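Local coordinates for protein cyclic GMP-AMP synthase-like receptor (Tribolium castaneum, PDB 7LT2) that senses cytoplasmic double-stranded RNA and makes 2',3'-cyclic GMP-AMP from ATP and GTP in innate antiviral immunity, at residues 349-352 with 353-357; 379-382 with 383-386; 334-337 with 338-341; 16-19 with 20-23. All coordinates share one frame; numbering follows the deposited sequence.

Contact 1. Residues 349-352 with 353-357; sequences YIIK and DIENN
D353 N donates to Y349 O (3.0 Å), I354 N to I350 O and E355 N to I351 O, the last i-to-i+4 bonds before the backbone leaves helical angles at E355. This is the C-terminal end of helix 337-354, and two side-chain pairs lie over its final turn. On the buried face I350 and I354 cross at a slant, CG2 of I350 lying 4.2 Å from CD1 of I354. The I354 branch carrying CD1 sits between backbone N and carbonyl carbon (chi1 69°), which presses CG1 to within 3.3 Å of I350 O, a tight fit. I354 goes on to meet F305 and M306 of helix 301-318, while I351 meets L309 of the same helix.

On the outer side K352 and E355 run side by side in the same direction. They touch through the aliphatic part of the lysine, CD of K352 standing 3.6 Å from OE1 of E355. The charged ends stay apart: K352 NZ is 5.5 Å from E355 OE1, too far for a salt bridge, so any attraction is probably weak, and E355 OE2 instead forms a salt bridge with R310. The D353 carboxylate is likewise claimed from outside, its OD2 bonding to H364, whose ring also meets that of Y349.

At K352 O, where the next helical amide would have bonded, two waters donate instead. One of them accepts from N356 N, carrying the bonding one step beyond the helix. The other donates both to K352 O and to E355 OE1, at 2.7 Å from each of these oxygens.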
loop_
_atom_site.group_PDB
_atom_site.type_symbol
_atom_site.label_atom_id
_atom_site.label_comp_id
_atom_site.label_asym_id
_atom_site.label_seq_id
_atom_site.Cartn_x
_atom_site.Cartn_y
_atom_site.Cartn_z
ATOM N N TYR A 349 19.044 -20.807 11.115
ATOM C CA TYR A 349 19.497 -21.991 10.393
ATOM C C TYR A 349 19.773 -21.671 8.931
ATOM O O TYR A 349 20.766 -22.138 8.363
ATOM C CB TYR A 349 18.462 -23.114 10.491
ATOM C CG TYR A 349 18.457 -24.007 9.264
ATOM C CD1 TYR A 349 19.424 -24.989 9.091
ATOM C CD2 TYR A 349 17.499 -23.849 8.268
ATOM C CE1 TYR A 349 19.432 -25.798 7.965
ATOM C CE2 TYR A 349 17.500 -24.650 7.140
ATOM C CZ TYR A 349 18.468 -25.623 6.993
ATOM O OH TYR A 349 18.468 -26.420 5.871
ATOM N N ILE A 350 18.892 -20.889 8.304
ATOM C CA ILE A 350 19.068 -20.552 6.894
ATOM C C ILE A 350 20.340 -19.739 6.698
ATOM O O ILE A 350 21.125 -20.003 5.778
ATOM C CB ILE A 350 17.823 -19.814 6.366
ATOM C CG1 ILE A 350 16.619 -20.762 6.366
ATOM C CG2 ILE A 350 18.080 -19.248 4.973
ATOM C CD1 ILE A 350 15.303 -20.099 6.031
ATOM N N ILE A 351 20.575 -18.754 7.570
ATOM C CA ILE A 351 21.786 -17.942 7.470
ATOM C C ILE A 351 23.031 -18.819 7.550
ATOM O O ILE A 351 23.974 -18.654 6.763
ATOM C CB ILE A 351 21.788 -16.851 8.558
ATOM C CG1 ILE A 351 20.621 -15.888 8.332
ATOM C CG2 ILE A 351 23.109 -16.093 8.544
ATOM C CD1 ILE A 351 20.431 -14.889 9.445
ATOM N N LYS A 352 23.051 -19.773 8.486
ATOM C CA LYS A 352 24.201 -20.666 8.596
ATOM C C LYS A 352 24.369 -21.504 7.336
ATOM O O LYS A 352 25.496 -21.811 6.926
ATOM C CB LYS A 352 24.050 -21.575 9.816
ATOM C CG LYS A 352 23.992 -20.840 11.141
ATOM C CD LYS A 352 25.264 -20.050 11.390
ATOM C CE LYS A 352 26.223 -20.810 12.289
ATOM N NZ LYS A 352 25.687 -20.940 13.672
ATOM N N ASP A 353 23.259 -21.877 6.703
ATOM C CA ASP A 353 23.313 -22.766 5.550
ATOM C C ASP A 353 23.757 -22.048 4.279
ATOM O O ASP A 353 24.288 -22.694 3.369
ATOM C CB ASP A 353 21.942 -23.415 5.336
ATOM C CG ASP A 353 22.006 -24.627 4.440
ATOM O OD1 ASP A 353 22.696 -25.598 4.813
ATOM O OD2 ASP A 353 21.359 -24.611 3.373
ATOM N N ILE A 354 23.552 -20.734 4.196
ATOM C CA ILE A 354 23.889 -19.972 2.998
ATOM C C ILE A 354 25.090 -19.058 3.198
ATOM O O ILE A 354 25.665 -18.596 2.199
ATOM C CB ILE A 354 22.683 -19.153 2.494
ATOM C CG1 ILE A 354 22.354 -18.022 3.471
ATOM C CG2 ILE A 354 21.475 -20.054 2.280
ATOM C CD1 ILE A 354 21.170 -17.168 3.044
ATOM N N GLU A 355 25.462 -18.764 4.446
ATOM C CA GLU A 355 26.651 -18.016 4.851
ATOM C C GLU A 355 27.807 -18.132 3.867
ATOM O O GLU A 355 28.235 -17.139 3.268
ATOM C CB GLU A 355 27.105 -18.526 6.220
ATOM C CG GLU A 355 27.671 -17.481 7.137
ATOM C CD GLU A 355 27.472 -17.845 8.590
ATOM O OE1 GLU A 355 27.748 -19.008 8.965
ATOM O OE2 GLU A 355 27.014 -16.970 9.354
ATOM N N ASN A 356 28.315 -19.352 3.703
ATOM C CA ASN A 356 29.466 -19.639 2.857
ATOM C C ASN A 356 29.096 -20.524 1.675
ATOM O O ASN A 356 29.974 -21.138 1.056
ATOM C CB ASN A 356 30.571 -20.294 3.687
ATOM C CG ASN A 356 31.006 -19.437 4.861
ATOM O OD1 ASN A 356 31.218 -18.234 4.720
ATOM N ND2 ASN A 356 31.133 -20.056 6.030
ATOM N N ASN A 357 27.809 -20.607 1.355
ATOM C CA ASN A 357 27.310 -21.451 0.270
ATOM C C ASN A 357 26.199 -20.697 -0.439
ATOM O O ASN A 357 25.009 -20.976 -0.241
ATOM C CB ASN A 357 26.803 -22.793 0.805
ATOM C CG ASN A 357 27.895 -23.609 1.470
ATOM O OD1 ASN A 357 28.587 -24.388 0.812
ATOM N ND2 ASN A 357 28.056 -23.433 2.778
HETATM O O HOH W 1 27.170 -21.766 4.436
HETATM O O HOH W 2 27.719 -21.704 8.497
#

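Contact 2. Residues 379-382 with 383-386; sequences DVMA and EALP
M381 O accepts from A384 N at 3.2 Å, closing a type I beta turn with A382 and E383 at its corners. The bond is straight at the hydrogen (170°), yet the donor stands well above the plane of the M381 carbonyl, 73° out of it.

The E383 side chain doubles back along the preceding peptide. Its CB is near A382 C, as the covalent link requires, and CG, beside the backbone N (chi1 -56°), stays 3.6 Å from that same A382 C. A bend about CB-CG brings CD of E383 to 3.4 Å from A382 O. Both carboxylate oxygens come near A382 O, OE2 of E383 at 3.6 Å, an approach of acceptors that would be unfavourable in itself; the residue is exposed to solvent.

The other side of the turn is apolar. The M381 chain is bent about both CB-CG and CG-SD, which carries CE to 4.1 Å from CB of A384. Upstream, D379 makes an Asx turn: its OD1 takes M381 N at 2.9 Å, nearly along the C-O direction, and A382 N from above the carboxylate plane, gripping the entry to the turn twice. A water donating to D379 O and accepting from E383 N spans the same corner.

The loop follows helix 368-375 and lies against the N-terminal helices. V380 shares backbone bonds with R12 and packs on F13 at the end of helix 5-13; A384 and L385 rest on L16, and L385 O accepts from N24 of helix 18-42.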
loop_
_atom_site.group_PDB
_atom_site.type_symbol
_atom_site.label_atom_id
_atom_site.label_comp_id
_atom_site.label_asym_id
_atom_site.label_seq_id
_atom_site.Cartn_x
_atom_site.Cartn_y
_atom_site.Cartn_z
ATOM N N ASP A 379 11.999 -19.075 -17.087
ATOM C CA ASP A 379 11.703 -17.740 -16.566
ATOM C C ASP A 379 10.188 -17.644 -16.433
ATOM O O ASP A 379 9.478 -17.546 -17.442
ATOM C CB ASP A 379 12.254 -16.655 -17.498
ATOM C CG ASP A 379 12.015 -15.231 -16.982
ATOM O OD1 ASP A 379 11.121 -15.009 -16.134
ATOM O OD2 ASP A 379 12.728 -14.314 -17.443
ATOM N N VAL A 380 9.690 -17.674 -15.194
ATOM C CA VAL A 380 8.249 -17.662 -14.961
ATOM C C VAL A 380 7.692 -16.254 -14.821
ATOM O O VAL A 380 6.464 -16.086 -14.743
ATOM C CB VAL A 380 7.876 -18.489 -13.712
ATOM C CG1 VAL A 380 8.478 -19.889 -13.799
ATOM C CG2 VAL A 380 8.317 -17.782 -12.437
ATOM N N MET A 381 8.550 -15.237 -14.784
ATOM C CA MET A 381 8.078 -13.864 -14.683
ATOM C C MET A 381 7.937 -13.184 -16.035
ATOM O O MET A 381 7.176 -12.215 -16.141
ATOM C CB MET A 381 9.020 -13.045 -13.792
ATOM C CG MET A 381 9.129 -13.558 -12.359
ATOM S SD MET A 381 7.520 -13.805 -11.566
ATOM C CE MET A 381 6.845 -12.152 -11.704
ATOM N N ALA A 382 8.622 -13.686 -17.069
ATOM C CA ALA A 382 8.654 -13.002 -18.360
ATOM C C ALA A 382 7.256 -12.806 -18.939
ATOM O O ALA A 382 6.972 -11.764 -19.542
ATOM C CB ALA A 382 9.533 -13.776 -19.343
ATOM N N GLU A 383 6.368 -13.789 -18.772
ATOM C CA GLU A 383 5.010 -13.699 -19.301
ATOM C C GLU A 383 3.959 -13.795 -18.197
ATOM O O GLU A 383 2.826 -14.217 -18.442
ATOM C CB GLU A 383 4.774 -14.771 -20.363
ATOM C CG GLU A 383 5.774 -14.743 -21.519
ATOM C CD GLU A 383 5.777 -13.424 -22.284
ATOM O OE1 GLU A 383 4.748 -12.711 -22.282
ATOM O OE2 GLU A 383 6.819 -13.100 -22.895
ATOM N N ALA A 384 4.317 -13.384 -16.978
ATOM C CA ALA A 384 3.399 -13.495 -15.848
ATOM C C ALA A 384 2.208 -12.548 -15.984
ATOM O O ALA A 384 1.087 -12.894 -15.591
ATOM C CB ALA A 384 4.147 -13.228 -14.544
ATOM N N LEU A 385 2.422 -11.350 -16.528
ATOM C CA LEU A 385 1.347 -10.370 -16.690
ATOM C C LEU A 385 1.679 -9.444 -17.850
ATOM O O LEU A 385 1.995 -8.263 -17.656
ATOM C CB LEU A 385 1.137 -9.579 -15.402
ATOM C CG LEU A 385 -0.164 -8.769 -15.319
ATOM C CD1 LEU A 385 -1.360 -9.711 -15.297
ATOM C CD2 LEU A 385 -0.170 -7.841 -14.111
ATOM N N PRO A 386 1.602 -9.946 -19.083
ATOM C CA PRO A 386 1.885 -9.092 -20.246
ATOM C C PRO A 386 0.867 -7.968 -20.355
ATOM O O PRO A 386 -0.344 -8.196 -20.295
ATOM C CB PRO A 386 1.783 -10.060 -21.434
ATOM C CG PRO A 386 1.863 -11.427 -20.842
ATOM C CD PRO A 386 1.297 -11.335 -19.473
HETATM O O HOH W 3 7.231 -16.514 -18.448
HETATM O O HOH W 4 4.921 -10.378 -17.708
#

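Contact 3. Residues 334-337 with 338-341; sequences HLAP and ITLN
L335 and L340 meet at about a right angle, CD1 of L335 3.9 Å from CD2 of L340, while CB of L335 also lies against CG and CD2 of L340. With A336 at the N-cap of helix 337-354, these leucines hold the positions just before the cap and four after it: a hydrophobic staple across the start of the helix. L340 CG also sits 3.6 Å from A336 O, so the leucine fills the corner where the chain turns into the helix.

Behind the staple stand two backbone bonds. L340 N reaches A336 O at 3.1 Å, close to the carbonyl axis and with a nearly straight N-H (164°). N341 N bonds to P337 O at 2.8 Å, the donor tilted a little from the carbonyl plane. The N341 side chain, beside its own backbone N (chi1 -75°), lies beyond the oxygen end of that carbonyl, CG of N341 3.2 Å from P337 O; its OD1 accepts a weak bond from Q319. OG1 of T339 lies 3.9 Å from CB of A336.

Further out, L335 leans on I276, its CG also lying over one face of the H334 ring, and L340 and P337 pack against Q319. The L335 side chain is about 5 Å from that of Y280, a residue that probably binds ATP as in related enzymes.

The N-cap methyl offers no acceptor to the first amides, and P337 brings no N-H needing one. The entry to the helix therefore rests largely on main-chain bonds and leucine packing, without a capping box.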
loop_
_atom_site.group_PDB
_atom_site.type_symbol
_atom_site.label_atom_id
_atom_site.label_comp_id
_atom_site.label_asym_id
_atom_site.label_seq_id
_atom_site.Cartn_x
_atom_site.Cartn_y
_atom_site.Cartn_z
ATOM N N HIS A 334 1.696 -8.257 18.932
ATOM C CA HIS A 334 0.581 -9.182 19.076
ATOM C C HIS A 334 0.951 -10.629 18.772
ATOM O O HIS A 334 0.147 -11.525 19.047
ATOM C CB HIS A 334 -0.574 -8.758 18.163
ATOM C CG HIS A 334 -0.222 -8.766 16.709
ATOM N ND1 HIS A 334 0.610 -7.825 16.141
ATOM C CD2 HIS A 334 -0.577 -9.607 15.708
ATOM C CE1 HIS A 334 0.749 -8.083 14.853
ATOM N NE2 HIS A 334 0.040 -9.160 14.565
ATOM N N LEU A 335 2.136 -10.885 18.223
ATOM C CA LEU A 335 2.533 -12.248 17.893
ATOM C C LEU A 335 3.133 -12.950 19.104
ATOM O O LEU A 335 3.854 -12.342 19.902
ATOM C CB LEU A 335 3.531 -12.249 16.738
ATOM C CG LEU A 335 2.982 -11.757 15.400
ATOM C CD1 LEU A 335 4.075 -11.780 14.353
ATOM C CD2 LEU A 335 1.799 -12.607 14.959
ATOM N N ALA A 336 2.842 -14.243 19.227
ATOM C CA ALA A 336 3.236 -14.991 20.410
ATOM C C ALA A 336 4.749 -15.208 20.437
ATOM O O ALA A 336 5.369 -15.408 19.386
ATOM C CB ALA A 336 2.515 -16.336 20.451
ATOM N N PRO A 337 5.369 -15.168 21.623
ATOM C CA PRO A 337 6.819 -15.415 21.716
ATOM C C PRO A 337 7.264 -16.734 21.103
ATOM O O PRO A 337 8.326 -16.787 20.471
ATOM C CB PRO A 337 7.075 -15.380 23.231
ATOM C CG PRO A 337 6.001 -14.488 23.767
ATOM C CD PRO A 337 4.789 -14.747 22.911
ATOM N N ILE A 338 6.486 -17.805 21.282
ATOM C CA ILE A 338 6.843 -19.097 20.699
ATOM C C ILE A 338 6.927 -18.996 19.181
ATOM O O ILE A 338 7.871 -19.504 18.563
ATOM C CB ILE A 338 5.835 -20.175 21.142
ATOM C CG1 ILE A 338 6.027 -20.502 22.624
ATOM C CG2 ILE A 338 5.974 -21.437 20.296
ATOM C CD1 ILE A 338 4.936 -21.378 23.197
ATOM N N THR A 339 5.947 -18.335 18.560
ATOM C CA THR A 339 5.959 -18.149 17.112
ATOM C C THR A 339 7.204 -17.390 16.664
ATOM O O THR A 339 7.881 -17.786 15.710
ATOM C CB THR A 339 4.693 -17.407 16.675
ATOM O OG1 THR A 339 3.538 -18.135 17.112
ATOM C CG2 THR A 339 4.654 -17.243 15.158
ATOM N N LEU A 340 7.520 -16.287 17.343
ATOM C CA LEU A 340 8.676 -15.486 16.950
ATOM C C LEU A 340 9.983 -16.225 17.216
ATOM O O LEU A 340 10.936 -16.108 16.435
ATOM C CB LEU A 340 8.652 -14.149 17.681
ATOM C CG LEU A 340 7.445 -13.276 17.353
ATOM C CD1 LEU A 340 7.383 -12.075 18.289
ATOM C CD2 LEU A 340 7.509 -12.823 15.899
ATOM N N ASN A 341 10.049 -16.985 18.316
ATOM C CA ASN A 341 11.230 -17.802 18.585
ATOM C C ASN A 341 11.455 -18.823 17.474
ATOM O O ASN A 341 12.578 -18.988 16.985
ATOM C CB ASN A 341 11.097 -18.506 19.936
ATOM C CG ASN A 341 11.314 -17.569 21.116
ATOM O OD1 ASN A 341 11.827 -16.461 20.963
ATOM N ND2 ASN A 341 10.929 -18.021 22.307
#

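Contact 4. Residues 16-19 with 20-23; sequences LPEE and DVRG
L16 places CG opposite its backbone N (chi1 -170°) and V21 swings CG2 to the side of its own N (chi1 173° for CG1), turning the two side chains to each other until CD2 of L16 stands 3.7 Å from CG2 of V21. P17 is the N-cap of helix 18-42, so the pair brackets the helix start as a hydrophobic staple, one residue before the cap and four after. CG2 of V21 is wedged further in, 3.4 Å from P17 O, and L16 crosses D20 as well, CD2 of L16 to CB of D20 at 4.1 Å.

The main chain closes the same turn. V21 N bonds to P17 O at 3.0 Å in the carbonyl plane, with a fairly straight N-H (162°); D20 N shares that oxygen weakly. R22 N to E18 O and G23 N to E19 O continue the helix. From the outer side E18 bends about CB-CG and brings its carboxylate across V21 at a slant, OE2 of E18 3.8 Å from CG1 of V21. With E18, E19 and D20 in succession, the first turn carries acids where the helix dipole would probably favour them.

D20 OD1 accepts from A387 N, which ties the turn to the C-terminal loop; D20 O accepts from N24 within the helix itself. L16 packs on P68, so the start of helix 18-42 sits between that loop and the chain leading into strand 70-77.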
loop_
_atom_site.group_PDB
_atom_site.type_symbol
_atom_site.label_atom_id
_atom_site.label_comp_id
_atom_site.label_asym_id
_atom_site.label_seq_id
_atom_site.Cartn_x
_atom_site.Cartn_y
_atom_site.Cartn_z
ATOM N N LEU A 16 8.216 -8.933 -11.699
ATOM C CA LEU A 16 7.612 -8.704 -13.002
ATOM C C LEU A 16 8.519 -7.792 -13.826
ATOM O O LEU A 16 9.044 -6.804 -13.300
ATOM C CB LEU A 16 6.224 -8.068 -12.846
ATOM C CG LEU A 16 5.368 -7.978 -14.114
ATOM C CD1 LEU A 16 4.841 -9.343 -14.512
ATOM C CD2 LEU A 16 4.218 -6.987 -13.950
ATOM N N PRO A 17 8.747 -8.104 -15.105
ATOM C CA PRO A 17 9.597 -7.238 -15.936
ATOM C C PRO A 17 9.089 -5.805 -15.930
ATOM O O PRO A 17 7.882 -5.558 -15.953
ATOM C CB PRO A 17 9.490 -7.866 -17.330
ATOM C CG PRO A 17 9.092 -9.281 -17.083
ATOM C CD PRO A 17 8.232 -9.262 -15.852
ATOM N N GLU A 18 10.027 -4.854 -15.900
ATOM C CA GLU A 18 9.639 -3.463 -15.680
ATOM C C GLU A 18 8.803 -2.914 -16.829
ATOM O O GLU A 18 7.936 -2.059 -16.608
ATOM C CB GLU A 18 10.881 -2.599 -15.446
ATOM C CG GLU A 18 10.571 -1.156 -15.036
ATOM C CD GLU A 18 9.724 -1.045 -13.766
ATOM O OE1 GLU A 18 9.830 -1.924 -12.879
ATOM O OE2 GLU A 18 8.950 -0.064 -13.655
ATOM N N GLU A 19 9.031 -3.392 -18.054
ATOM C CA GLU A 19 8.209 -2.946 -19.175
ATOM C C GLU A 19 6.743 -3.313 -18.964
ATOM O O GLU A 19 5.843 -2.520 -19.275
ATOM C CB GLU A 19 8.745 -3.540 -20.476
ATOM C CG GLU A 19 8.090 -2.994 -21.723
ATOM C CD GLU A 19 8.749 -3.498 -22.987
ATOM O OE1 GLU A 19 9.780 -2.921 -23.394
ATOM O OE2 GLU A 19 8.241 -4.482 -23.565
ATOM N N ASP A 20 6.483 -4.503 -18.419
ATOM C CA ASP A 20 5.110 -4.899 -18.131
ATOM C C ASP A 20 4.557 -4.181 -16.908
ATOM O O ASP A 20 3.356 -3.889 -16.860
ATOM C CB ASP A 20 5.022 -6.412 -17.942
ATOM C CG ASP A 20 4.983 -7.161 -19.255
ATOM O OD1 ASP A 20 4.420 -6.618 -20.232
ATOM O OD2 ASP A 20 5.513 -8.289 -19.312
ATOM N N VAL A 21 5.396 -3.912 -15.904
ATOM C CA VAL A 21 4.954 -3.075 -14.789
ATOM C C VAL A 21 4.440 -1.747 -15.318
ATOM O O VAL A 21 3.316 -1.329 -15.025
ATOM C CB VAL A 21 6.096 -2.861 -13.779
ATOM C CG1 VAL A 21 5.682 -1.845 -12.720
ATOM C CG2 VAL A 21 6.499 -4.180 -13.129
ATOM N N ARG A 22 5.252 -1.092 -16.149
ATOM C CA ARG A 22 4.902 0.226 -16.664
ATOM C C ARG A 22 3.644 0.175 -17.521
ATOM O O ARG A 22 2.757 1.027 -17.383
ATOM C CB ARG A 22 6.078 0.791 -17.460
ATOM C CG ARG A 22 5.767 2.108 -18.111
ATOM C CD ARG A 22 6.925 2.578 -18.959
ATOM N NE ARG A 22 6.624 3.841 -19.614
ATOM C CZ ARG A 22 7.422 4.416 -20.500
ATOM N NH1 ARG A 22 8.557 3.856 -20.875
ATOM N NH2 ARG A 22 7.071 5.582 -21.026
ATOM N N GLY A 23 3.534 -0.830 -18.395
ATOM C CA GLY A 23 2.384 -0.897 -19.285
ATOM C C GLY A 23 1.087 -1.175 -18.547
ATOM O O GLY A 23 0.057 -0.560 -18.828
#

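The four contacts fall into two pairs. Contacts 3 and 1 are the opening and closing turns of one helix, 337-354, their centres about 23 Å apart. Contacts 4 and 2 touch, with centres about 10 Å apart: M381 O lies 3.1 Å from P17 CD, and M381 CE 3.5 Å from L16 N, so the C-terminal turn closes over the staple of helix 18-42. The pairs lie on separate parts of the molecule, contacts 3 and 4 being about 37 Å apart between centres. Between side chains, L335 of contact 3 is about 5 Å from Y280, a probable ATP-binding residue; V21 of contact 4 is about 10 Å from F71, and contacts 1 and 2 about 12 Å from I281 and S58.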